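Local coordinates for flagellar hook-associated protein (Burkholderia pseudomallei, PDB 4UT1) that probably serves as a structural component of the bacterial flagellum, at the junction between hook and filament, at residues 115-120 and 591-596; 119-124 and 316-321; 378-383 and 413-418; 496-501 and 540-545. All blocks are in the same frame, centred on the assembly; numbering follows the deposited sequence.

Contact 1 of 4, residues 115-120 and 591-596; sequences TAITNY and TTLTGA. With EDO (1,2-ethanediol), chain C.
Thr594 holds OG1 between its backbone N and its carbonyl carbon (chi1 54°), which leaves CG2 anti to the carbonyl carbon and directed at Thr118. Thr118 has its own OG1 beside the backbone N (chi1 -59°), and that oxygen meets the Thr594 methyl, with Thr118 OG1 3.7 Å from Thr594 CG2. This is helix-helix packing in the long helical part of the molecule, where helix 113-129 lies against the first turn of helix 593-630. The two threonine side chains cross at about a right angle. Deeper in, the CG2 branch of Ile117 touches both partners: Ile117 CG2 is 4.3 Å from Leu593 CD1 and equally far from Thr594 CG2. No hydrogen bond joins the segments, and Thr118 OG1 bonds instead to Ala114 O of its own helix. Leu147 of helix 134-193 also packs on Ile117, while Gln317 of helix 287-322 touches Leu593, so helices 134-193 and 287-322 also border the pair. The start of helix 593-630 is N-capped by Thr592, whose OG1 accepts from Gly595 N at 3.0 Å, with an N-H...O angle of 155°.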
loop_
_atom_site.group_PDB
_atom_site.type_symbol
_atom_site.label_atom_id
_atom_site.label_comp_id
_atom_site.label_asym_id
_atom_site.label_seq_id
_atom_site.Cartn_x
_atom_site.Cartn_y
_atom_site.Cartn_z
ATOM N N THR A 115 14.790 -10.122 -0.657
ATOM C CA THR A 115 16.180 -10.355 -0.291
ATOM C C THR A 115 16.845 -9.066 0.183
ATOM O O THR A 115 17.600 -9.086 1.143
ATOM C CB THR A 115 16.990 -10.948 -1.455
ATOM O OG1 THR A 115 16.556 -12.293 -1.689
ATOM C CG2 THR A 115 18.464 -10.964 -1.106
ATOM N N ALA A 116 16.566 -7.955 -0.497
ATOM C CA ALA A 116 17.131 -6.663 -0.100
ATOM C C ALA A 116 16.674 -6.286 1.312
ATOM O O ALA A 116 17.445 -5.737 2.098
ATOM C CB ALA A 116 16.742 -5.570 -1.090
ATOM N N ILE A 117 15.417 -6.574 1.632
ATOM C CA ILE A 117 14.904 -6.275 2.973
ATOM C C ILE A 117 15.630 -7.128 4.020
ATOM O O ILE A 117 16.140 -6.604 5.021
ATOM C CB ILE A 117 13.386 -6.504 3.059
ATOM C CG1 ILE A 117 12.656 -5.464 2.219
ATOM C CG2 ILE A 117 12.897 -6.363 4.492
ATOM C CD1 ILE A 117 11.156 -5.686 2.158
ATOM N N THR A 118 15.688 -8.436 3.786
ATOM C CA THR A 118 16.394 -9.343 4.700
ATOM C C THR A 118 17.834 -8.896 4.945
ATOM O O THR A 118 18.310 -8.890 6.089
ATOM C CB THR A 118 16.417 -10.789 4.158
ATOM O OG1 THR A 118 15.074 -11.254 3.989
ATOM C CG2 THR A 118 17.159 -11.714 5.120
ATOM N N ASN A 119 18.518 -8.533 3.868
ATOM C CA ASN A 119 19.912 -8.113 3.938
ATOM C C ASN A 119 20.102 -6.814 4.718
ATOM O O ASN A 119 21.100 -6.637 5.424
ATOM C CB ASN A 119 20.491 -7.975 2.524
ATOM C CG ASN A 119 20.785 -9.323 1.886
ATOM O OD1 ASN A 119 20.773 -10.343 2.564
ATOM N ND2 ASN A 119 21.054 -9.331 0.580
ATOM N N TYR A 120 19.133 -5.913 4.602
ATOM C CA TYR A 120 19.199 -4.660 5.334
ATOM C C TYR A 120 19.154 -4.923 6.834
ATOM O O TYR A 120 19.969 -4.396 7.589
ATOM C CB TYR A 120 18.053 -3.713 4.964
ATOM C CG TYR A 120 18.131 -2.445 5.789
ATOM C CD1 TYR A 120 19.083 -1.473 5.502
ATOM C CD2 TYR A 120 17.284 -2.237 6.881
ATOM C CE1 TYR A 120 19.177 -0.318 6.270
ATOM C CE2 TYR A 120 17.369 -1.093 7.635
ATOM C CZ TYR A 120 18.316 -0.141 7.331
ATOM O OH TYR A 120 18.397 1.000 8.079
ATOM N N THR A 591 1.390 -11.079 9.111
ATOM C CA THR A 591 2.521 -11.442 8.258
ATOM C C THR A 591 3.647 -10.412 8.300
ATOM O O THR A 591 3.418 -9.228 8.546
ATOM C CB THR A 591 2.086 -11.640 6.788
ATOM O OG1 THR A 591 2.108 -10.382 6.104
ATOM C CG2 THR A 591 0.688 -12.249 6.715
ATOM N N THR A 592 4.860 -10.891 8.055
ATOM C CA THR A 592 6.055 -10.057 8.042
ATOM C C THR A 592 6.195 -9.342 6.699
ATOM O O THR A 592 5.407 -9.572 5.785
ATOM C CB THR A 592 7.319 -10.888 8.288
ATOM O OG1 THR A 592 7.546 -11.737 7.159
ATOM C CG2 THR A 592 7.165 -11.754 9.532
ATOM N N LEU A 593 7.191 -8.470 6.595
ATOM C CA LEU A 593 7.434 -7.742 5.358
ATOM C C LEU A 593 7.739 -8.699 4.204
ATOM O O LEU A 593 7.192 -8.558 3.110
ATOM C CB LEU A 593 8.583 -6.744 5.543
ATOM C CG LEU A 593 8.326 -5.581 6.499
ATOM C CD1 LEU A 593 9.593 -4.787 6.756
ATOM C CD2 LEU A 593 7.251 -4.686 5.935
ATOM N N THR A 594 8.609 -9.673 4.444
ATOM C CA THR A 594 9.011 -10.597 3.386
ATOM C C THR A 594 7.895 -11.590 3.109
ATOM O O THR A 594 7.705 -12.027 1.972
ATOM C CB THR A 594 10.302 -11.358 3.744
ATOM O OG1 THR A 594 10.129 -12.004 5.007
ATOM C CG2 THR A 594 11.480 -10.399 3.825
ATOM N N GLY A 595 7.140 -11.926 4.148
ATOM C CA GLY A 595 5.968 -12.764 3.984
ATOM C C GLY A 595 4.924 -12.049 3.143
ATOM O O GLY A 595 4.280 -12.654 2.284
ATOM N N ALA A 596 4.764 -10.753 3.384
ATOM C CA ALA A 596 3.825 -9.946 2.605
ATOM C C ALA A 596 4.322 -9.791 1.172
ATOM O O ALA A 596 3.537 -9.843 0.234
ATOM C CB ALA A 596 3.624 -8.588 3.254
HETATM C C1 EDO C . 23.315 -5.575 -0.932
HETATM O O1 EDO C . 23.901 -4.344 -0.479
HETATM C C2 EDO C . 22.288 -6.063 0.091
HETATM O O2 EDO C . 20.984 -6.217 -0.494
#

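Contact 2 of 4, residues 119-124 and 316-321; sequences NYFTGL and SQVNAQ. With EDO (1,2-ethanediol), chain C.
The helices carrying Phe121 and Val318 run in the same general direction, held well apart, with the CA atoms of these two residues 9.5 Å from each other, a gap that large side chains have to fill. Val318 fills it from its side with both methyl groups. CG2 touches the far end of the Phe121 ring, with Val318 CG2 3.9 Å from Phe121 CE1, and it also comes within 4.2 Å of Tyr120 CE2. CG1, anti to the backbone N at chi1 164°, reaches further along Tyr120 and meets its OH at 4.0 Å from Val318 CG1. Tyr120 and Val318 approach head-on from opposite helices, and Val318 CG2 sits obliquely to both rings. Here helices 113-129 and 287-322 pack in the interior of the helical domain, with helix 134-193 touching Tyr120 as well. One face of the Phe121 ring is covered by Tyr120 CD2, 4.1 Å above the plane and offset toward the rim. Leu124 CG lies in the same manner over a face of Tyr120. Phe314 and Phe337 meet the tyrosine ring edge-to-face, and Leu593 of helix 593-630 packs on Phe121. On the Val318 helix, the neighbouring Asn319 uses both ends of its amide on backbone further along the same chain, OD1 accepting from Leu336 N and ND2 donating to Phe337 O.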
loop_
_atom_site.group_PDB
_atom_site.type_symbol
_atom_site.label_atom_id
_atom_site.label_comp_id
_atom_site.label_asym_id
_atom_site.label_seq_id
_atom_site.Cartn_x
_atom_site.Cartn_y
_atom_site.Cartn_z
ATOM N N ASN A 119 18.518 -8.533 3.868
ATOM C CA ASN A 119 19.912 -8.113 3.938
ATOM C C ASN A 119 20.102 -6.814 4.718
ATOM O O ASN A 119 21.100 -6.637 5.424
ATOM C CB ASN A 119 20.491 -7.975 2.524
ATOM C CG ASN A 119 20.785 -9.323 1.886
ATOM O OD1 ASN A 119 20.773 -10.343 2.564
ATOM N ND2 ASN A 119 21.054 -9.331 0.580
ATOM N N TYR A 120 19.133 -5.913 4.602
ATOM C CA TYR A 120 19.199 -4.660 5.334
ATOM C C TYR A 120 19.154 -4.923 6.834
ATOM O O TYR A 120 19.969 -4.396 7.589
ATOM C CB TYR A 120 18.053 -3.713 4.964
ATOM C CG TYR A 120 18.131 -2.445 5.789
ATOM C CD1 TYR A 120 19.083 -1.473 5.502
ATOM C CD2 TYR A 120 17.284 -2.237 6.881
ATOM C CE1 TYR A 120 19.177 -0.318 6.270
ATOM C CE2 TYR A 120 17.369 -1.093 7.635
ATOM C CZ TYR A 120 18.316 -0.141 7.331
ATOM O OH TYR A 120 18.397 1.000 8.079
ATOM N N PHE A 121 18.208 -5.748 7.261
ATOM C CA PHE A 121 18.100 -6.056 8.680
ATOM C C PHE A 121 19.292 -6.878 9.194
ATOM O O PHE A 121 19.746 -6.644 10.304
ATOM C CB PHE A 121 16.769 -6.762 8.971
ATOM C CG PHE A 121 15.568 -5.850 8.854
ATOM C CD1 PHE A 121 15.487 -4.688 9.612
ATOM C CD2 PHE A 121 14.535 -6.145 7.978
ATOM C CE1 PHE A 121 14.398 -3.838 9.496
ATOM C CE2 PHE A 121 13.435 -5.306 7.861
ATOM C CZ PHE A 121 13.370 -4.147 8.622
ATOM N N THR A 122 19.837 -7.805 8.406
ATOM C CA THR A 122 20.996 -8.539 8.924
ATOM C C THR A 122 22.222 -7.627 8.982
ATOM O O THR A 122 23.088 -7.787 9.843
ATOM C CB THR A 122 21.306 -9.819 8.118
ATOM O OG1 THR A 122 21.726 -9.491 6.787
ATOM C CG2 THR A 122 20.068 -10.714 8.062
ATOM N N GLY A 123 22.280 -6.644 8.099
ATOM C CA GLY A 123 23.325 -5.639 8.160
ATOM C C GLY A 123 23.343 -4.907 9.495
ATOM O O GLY A 123 24.403 -4.581 10.025
ATOM N N LEU A 124 22.159 -4.652 10.040
ATOM C CA LEU A 124 22.028 -3.925 11.299
ATOM C C LEU A 124 22.425 -4.808 12.476
ATOM O O LEU A 124 22.817 -4.321 13.532
ATOM C CB LEU A 124 20.597 -3.402 11.454
ATOM C CG LEU A 124 20.199 -2.360 10.396
ATOM C CD1 LEU A 124 18.756 -1.873 10.600
ATOM C CD2 LEU A 124 21.138 -1.172 10.445
ATOM N N SER A 316 8.381 3.152 8.026
ATOM C CA SER A 316 7.765 3.570 9.271
ATOM C C SER A 316 8.355 2.809 10.460
ATOM O O SER A 316 8.672 3.400 11.483
ATOM C CB SER A 316 6.251 3.371 9.217
ATOM O OG SER A 316 5.657 4.282 8.303
ATOM N N GLN A 317 8.479 1.499 10.315
ATOM C CA GLN A 317 9.055 0.674 11.381
ATOM C C GLN A 317 10.499 1.013 11.699
ATOM O O GLN A 317 10.896 1.045 12.865
ATOM C CB GLN A 317 8.983 -0.802 11.023
ATOM C CG GLN A 317 7.617 -1.400 11.128
ATOM C CD GLN A 317 7.644 -2.873 10.818
ATOM O OE1 GLN A 317 7.999 -3.683 11.669
ATOM N NE2 GLN A 317 7.309 -3.229 9.585
ATOM N N VAL A 318 11.297 1.228 10.668
ATOM C CA VAL A 318 12.708 1.491 10.862
ATOM C C VAL A 318 12.861 2.867 11.496
ATOM O O VAL A 318 13.594 3.037 12.474
ATOM C CB VAL A 318 13.492 1.385 9.520
ATOM C CG1 VAL A 318 14.864 2.032 9.627
ATOM C CG2 VAL A 318 13.607 -0.077 9.113
ATOM N N ASN A 319 12.111 3.835 10.980
ATOM C CA ASN A 319 12.141 5.188 11.515
ATOM C C ASN A 319 11.738 5.211 12.986
ATOM O O ASN A 319 12.368 5.892 13.787
ATOM C CB ASN A 319 11.222 6.124 10.715
ATOM C CG ASN A 319 11.782 6.446 9.343
ATOM O OD1 ASN A 319 12.951 6.209 9.084
ATOM N ND2 ASN A 319 10.941 6.989 8.457
ATOM N N ALA A 320 10.704 4.450 13.331
ATOM C CA ALA A 320 10.184 4.458 14.700
ATOM C C ALA A 320 11.189 3.841 15.660
ATOM O O ALA A 320 11.366 4.330 16.792
ATOM C CB ALA A 320 8.848 3.702 14.780
ATOM N N GLN A 321 11.836 2.766 15.216
ATOM C CA GLN A 321 12.820 2.083 16.057
ATOM C C GLN A 321 14.115 2.890 16.164
ATOM O O GLN A 321 14.740 2.912 17.214
ATOM C CB GLN A 321 13.123 0.672 15.529
ATOM C CG GLN A 321 13.873 -0.229 16.522
ATOM C CD GLN A 321 13.114 -0.420 17.841
ATOM O OE1 GLN A 321 11.937 -0.767 17.841
ATOM N NE2 GLN A 321 13.794 -0.192 18.964
HETATM C C1 EDO C . 23.315 -5.575 -0.932
HETATM O O1 EDO C . 23.901 -4.344 -0.479
HETATM C C2 EDO C . 22.288 -6.063 0.091
HETATM O O2 EDO C . 20.984 -6.217 -0.494
#

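Contact 3 of 4, residues 378-383 and 413-418; sequences AKYTLT and SSTPNA
Tyr380 overlaps Pro416 only at its phenol end, where OH and CE2 meet the proline CD obliquely. The hydroxyl makes the nearest approach, with Tyr380 OH 3.3 Å from Pro416 CD, and the ring carbon follows, Tyr380 CE2 standing 3.7 Å from the same CD. The proline comes from the opposite direction. CG of Tyr380 sits beside the backbone N (chi1 -60°), an arrangement that swings the ring from its strand toward the loop. Thr415 crosses the phenol at about a right angle and offers CG2 to it, 3.8 Å from Tyr380 OH. Strand 380-384 is thus joined to the loop between strands 408-412 and 421-425 within the D2-like beta domain. Tyr375, Leu373, Pro396, Pro401 and Met403 of the same domain crowd round Tyr380. Polar contact is carried by one water, lying in the plane of the tyrosine ring at its edge: it is 2.6 Å from Tyr380 OH and 2.9 Å from Thr415 OG1. The contact therefore combines apolar contact at the phenol end with a water-mediated link, so the two hydroxyls are joined through a shared water, with no direct hydrogen bond between the segments.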
loop_
_atom_site.group_PDB
_atom_site.type_symbol
_atom_site.label_atom_id
_atom_site.label_comp_id
_atom_site.label_asym_id
_atom_site.label_seq_id
_atom_site.Cartn_x
_atom_site.Cartn_y
_atom_site.Cartn_z
ATOM N N ALA A 378 -25.206 12.928 3.534
ATOM C CA ALA A 378 -25.419 12.577 4.934
ATOM C C ALA A 378 -24.215 11.832 5.518
ATOM O O ALA A 378 -23.853 12.059 6.672
ATOM C CB ALA A 378 -26.682 11.743 5.088
ATOM N N LYS A 379 -23.592 10.952 4.738
ATOM C CA LYS A 379 -22.449 10.202 5.254
ATOM C C LYS A 379 -21.352 10.068 4.211
ATOM O O LYS A 379 -21.571 10.285 3.012
ATOM C CB LYS A 379 -22.864 8.804 5.723
ATOM C CG LYS A 379 -23.278 7.902 4.589
ATOM C CD LYS A 379 -23.630 6.492 5.030
ATOM C CE LYS A 379 -24.341 5.775 3.869
ATOM N NZ LYS A 379 -24.503 4.307 4.073
ATOM N N TYR A 380 -20.174 9.717 4.704
ATOM C CA TYR A 380 -19.021 9.412 3.879
ATOM C C TYR A 380 -18.882 7.915 3.773
ATOM O O TYR A 380 -19.022 7.201 4.762
ATOM C CB TYR A 380 -17.750 10.000 4.486
ATOM C CG TYR A 380 -17.765 11.496 4.645
ATOM C CD1 TYR A 380 -18.404 12.101 5.735
ATOM C CD2 TYR A 380 -17.140 12.309 3.727
ATOM C CE1 TYR A 380 -18.424 13.487 5.876
ATOM C CE2 TYR A 380 -17.139 13.682 3.862
ATOM C CZ TYR A 380 -17.781 14.271 4.943
ATOM O OH TYR A 380 -17.773 15.648 5.066
ATOM N N THR A 381 -18.564 7.428 2.584
ATOM C CA THR A 381 -18.297 6.014 2.428
ATOM C C THR A 381 -16.920 5.843 1.802
ATOM O O THR A 381 -16.576 6.573 0.892
ATOM C CB THR A 381 -19.356 5.341 1.550
ATOM O OG1 THR A 381 -20.658 5.576 2.107
ATOM C CG2 THR A 381 -19.100 3.848 1.442
ATOM N N LEU A 382 -16.142 4.907 2.329
ATOM C CA LEU A 382 -14.873 4.515 1.728
ATOM C C LEU A 382 -15.080 3.206 0.999
ATOM O O LEU A 382 -15.451 2.200 1.606
ATOM C CB LEU A 382 -13.776 4.373 2.792
ATOM C CG LEU A 382 -12.352 4.250 2.239
ATOM C CD1 LEU A 382 -11.857 5.608 1.779
ATOM C CD2 LEU A 382 -11.405 3.660 3.274
ATOM N N THR A 383 -14.835 3.218 -0.308
ATOM C CA THR A 383 -14.984 2.033 -1.131
ATOM C C THR A 383 -13.637 1.591 -1.706
ATOM O O THR A 383 -12.838 2.418 -2.141
ATOM C CB THR A 383 -15.965 2.290 -2.280
ATOM O OG1 THR A 383 -17.213 2.754 -1.732
ATOM C CG2 THR A 383 -16.200 1.026 -3.067
ATOM N N SER A 413 -11.485 19.894 4.047
ATOM C CA SER A 413 -11.470 21.325 4.346
ATOM C C SER A 413 -12.886 21.861 4.587
ATOM O O SER A 413 -13.075 22.923 5.174
ATOM C CB SER A 413 -10.806 22.094 3.210
ATOM O OG SER A 413 -11.567 21.977 2.027
ATOM N N SER A 414 -13.872 21.112 4.110
ATOM C CA SER A 414 -15.279 21.404 4.349
ATOM C C SER A 414 -16.085 20.180 3.945
ATOM O O SER A 414 -15.529 19.204 3.432
ATOM C CB SER A 414 -15.736 22.644 3.573
ATOM O OG SER A 414 -15.552 22.490 2.173
ATOM N N THR A 415 -17.388 20.224 4.194
ATOM C CA THR A 415 -18.291 19.164 3.765
ATOM C C THR A 415 -18.507 19.264 2.252
ATOM O O THR A 415 -18.826 20.339 1.738
ATOM C CB THR A 415 -19.640 19.249 4.508
ATOM O OG1 THR A 415 -19.398 19.294 5.921
ATOM C CG2 THR A 415 -20.524 18.050 4.185
ATOM N N PRO A 416 -18.314 18.145 1.531
ATOM C CA PRO A 416 -18.461 18.154 0.070
ATOM C C PRO A 416 -19.928 18.225 -0.329
ATOM O O PRO A 416 -20.782 18.222 0.550
ATOM C CB PRO A 416 -17.837 16.814 -0.360
ATOM C CG PRO A 416 -17.090 16.313 0.830
ATOM C CD PRO A 416 -17.842 16.841 2.019
ATOM N N ASN A 417 -20.230 18.314 -1.620
ATOM C CA ASN A 417 -21.621 18.168 -2.043
ATOM C C ASN A 417 -21.978 16.696 -2.165
ATOM O O ASN A 417 -21.094 15.865 -2.375
ATOM C CB ASN A 417 -21.866 18.873 -3.382
ATOM C CG ASN A 417 -21.953 20.373 -3.234
ATOM O OD1 ASN A 417 -22.086 20.886 -2.120
ATOM N ND2 ASN A 417 -21.898 21.088 -4.358
ATOM N N ALA A 418 -23.257 16.368 -2.030
ATOM C CA ALA A 418 -23.723 15.018 -2.349
ATOM C C ALA A 418 -23.293 14.670 -3.765
ATOM O O ALA A 418 -23.449 15.481 -4.676
ATOM C CB ALA A 418 -25.231 14.913 -2.225
HETATM O O HOH W 1 -19.155 16.627 7.044
#

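Contact 4 of 4, residues 496-501 and 540-545; sequences VGTTVT and SGVMNG
The flat groups that Val542 and Thr498 reach across to touch are peptides; no ring takes part. Val542 CG1 stands well above the plane of the Gly497 carbonyl group, 3.7 Å from Gly497 O, and Thr498 CG2 approaches the Met543 carbonyl at a tilt to its plane, 3.6 Å from Met543 O. The methyls meet as well, Thr498 CG2 lying 3.9 Å from Val542 CG1, as the two side chains slide past each other in opposite directions. At chi1 66° Thr498 has OG1 between the backbone N and the carbonyl carbon, where it bonds to Pro495 O, and this turns CG2 to the partner segment. Met543 adds its CB, 4.2 Å from Thr498 CG2, while its thioether leads away. No hydrogen bond joins the segments: Val542 O goes to Gln474 NE2, and Gly497 pairs through its backbone with Thr534 and Ile512, its O also taking a weak bond from Thr534 OG1. In the D3 domain, strand 498-502 lies between strands 527-533 and 508-511 of an antiparallel sheet, and segment 540-545 is the end of the loop that leads from strand 527-533 into strand 546-551, with Ile531 packing against both Thr498 and Met543.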
loop_
_atom_site.group_PDB
_atom_site.type_symbol
_atom_site.label_atom_id
_atom_site.label_comp_id
_atom_site.label_asym_id
_atom_site.label_seq_id
_atom_site.Cartn_x
_atom_site.Cartn_y
_atom_site.Cartn_z
ATOM N N VAL A 496 9.190 10.965 41.359
ATOM C CA VAL A 496 7.839 11.397 41.733
ATOM C C VAL A 496 7.070 11.659 40.456
ATOM O O VAL A 496 7.655 12.042 39.436
ATOM C CB VAL A 496 7.831 12.660 42.612
ATOM C CG1 VAL A 496 8.620 12.429 43.885
ATOM C CG2 VAL A 496 8.370 13.858 41.841
ATOM N N GLY A 497 5.767 11.407 40.497
ATOM C CA GLY A 497 4.917 11.650 39.351
ATOM C C GLY A 497 4.990 10.565 38.304
ATOM O O GLY A 497 4.524 10.741 37.182
ATOM N N THR A 498 5.585 9.428 38.651
ATOM C CA THR A 498 5.552 8.305 37.744
ATOM C C THR A 498 4.635 7.236 38.288
ATOM O O THR A 498 4.293 7.218 39.480
ATOM C CB THR A 498 6.953 7.701 37.500
ATOM O OG1 THR A 498 7.452 7.113 38.707
ATOM C CG2 THR A 498 7.930 8.777 37.038
ATOM N N THR A 499 4.234 6.346 37.398
ATOM C CA THR A 499 3.467 5.173 37.772
ATOM C C THR A 499 4.288 3.947 37.417
ATOM O O THR A 499 4.769 3.823 36.290
ATOM C CB THR A 499 2.101 5.143 37.065
ATOM O OG1 THR A 499 1.273 6.184 37.594
ATOM C CG2 THR A 499 1.414 3.801 37.275
ATOM N N VAL A 500 4.487 3.061 38.387
ATOM C CA VAL A 500 5.239 1.840 38.156
ATOM C C VAL A 500 4.272 0.673 37.928
ATOM O O VAL A 500 3.385 0.401 38.748
ATOM C CB VAL A 500 6.202 1.519 39.342
ATOM C CG1 VAL A 500 6.928 0.222 39.106
ATOM C CG2 VAL A 500 7.200 2.655 39.549
ATOM N N THR A 501 4.421 0.001 36.794
ATOM C CA THR A 501 3.573 -1.147 36.499
ATOM C C THR A 501 4.394 -2.412 36.519
ATOM O O THR A 501 5.365 -2.540 35.777
ATOM C CB THR A 501 2.880 -1.017 35.133
ATOM O OG1 THR A 501 2.017 0.118 35.154
ATOM C CG2 THR A 501 2.044 -2.255 34.836
ATOM N N SER A 540 7.388 17.696 30.763
ATOM C CA SER A 540 8.840 17.723 30.647
ATOM C C SER A 540 9.515 17.315 31.959
ATOM O O SER A 540 9.083 17.711 33.035
ATOM C CB SER A 540 9.313 19.116 30.222
ATOM O OG SER A 540 10.706 19.124 29.955
ATOM N N GLY A 541 10.565 16.504 31.863
ATOM C CA GLY A 541 11.346 16.138 33.030
ATOM C C GLY A 541 10.847 14.930 33.801
ATOM O O GLY A 541 11.506 14.478 34.739
ATOM N N VAL A 542 9.689 14.400 33.422
ATOM C CA VAL A 542 9.178 13.187 34.065
ATOM C C VAL A 542 9.589 11.932 33.304
ATOM O O VAL A 542 9.379 11.840 32.089
ATOM C CB VAL A 542 7.644 13.196 34.176
ATOM C CG1 VAL A 542 7.174 11.960 34.942
ATOM C CG2 VAL A 542 7.167 14.478 34.839
ATOM N N MET A 543 10.173 10.969 34.015
ATOM C CA MET A 543 10.550 9.694 33.405
ATOM C C MET A 543 9.334 9.023 32.798
ATOM O O MET A 543 8.268 8.973 33.414
ATOM C CB MET A 543 11.204 8.756 34.431
ATOM C CG MET A 543 11.501 7.359 33.873
ATOM S SD MET A 543 12.531 6.309 34.936
ATOM C CE MET A 543 14.007 7.313 35.060
ATOM N N ASN A 544 9.490 8.534 31.575
ATOM C CA ASN A 544 8.399 7.901 30.858
ATOM C C ASN A 544 8.932 6.853 29.889
ATOM O O ASN A 544 10.015 7.020 29.327
ATOM C CB ASN A 544 7.584 8.977 30.123
ATOM C CG ASN A 544 6.312 8.440 29.509
ATOM O OD1 ASN A 544 5.434 7.919 30.206
ATOM N ND2 ASN A 544 6.183 8.609 28.194
ATOM N N GLY A 545 8.191 5.761 29.720
ATOM C CA GLY A 545 8.540 4.734 28.754
ATOM C C GLY A 545 9.811 3.948 29.030
ATOM O O GLY A 545 10.462 3.465 28.103
#

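From the N terminus, helix 113-129 opens contacts 1 and 2, which share Asn119 and Tyr120. Contact 2 closes first, at 316-321, ending a loop of almost 200 residues that joins helix 113-129 to helix 287-322. Contact 3 then closes a short loop inside the D2-like domain, and contact 4 another inside the D3 domain; these three are in series. Contact 1 closes last, at 591-596, so contacts 3 and 4 are nested within its loop and the C-terminal helix returns to the same bundle. Contacts 1 and 2 touch through Leu593, whereas contacts 3 and 4 stand apart, their centres 42 Å from each other.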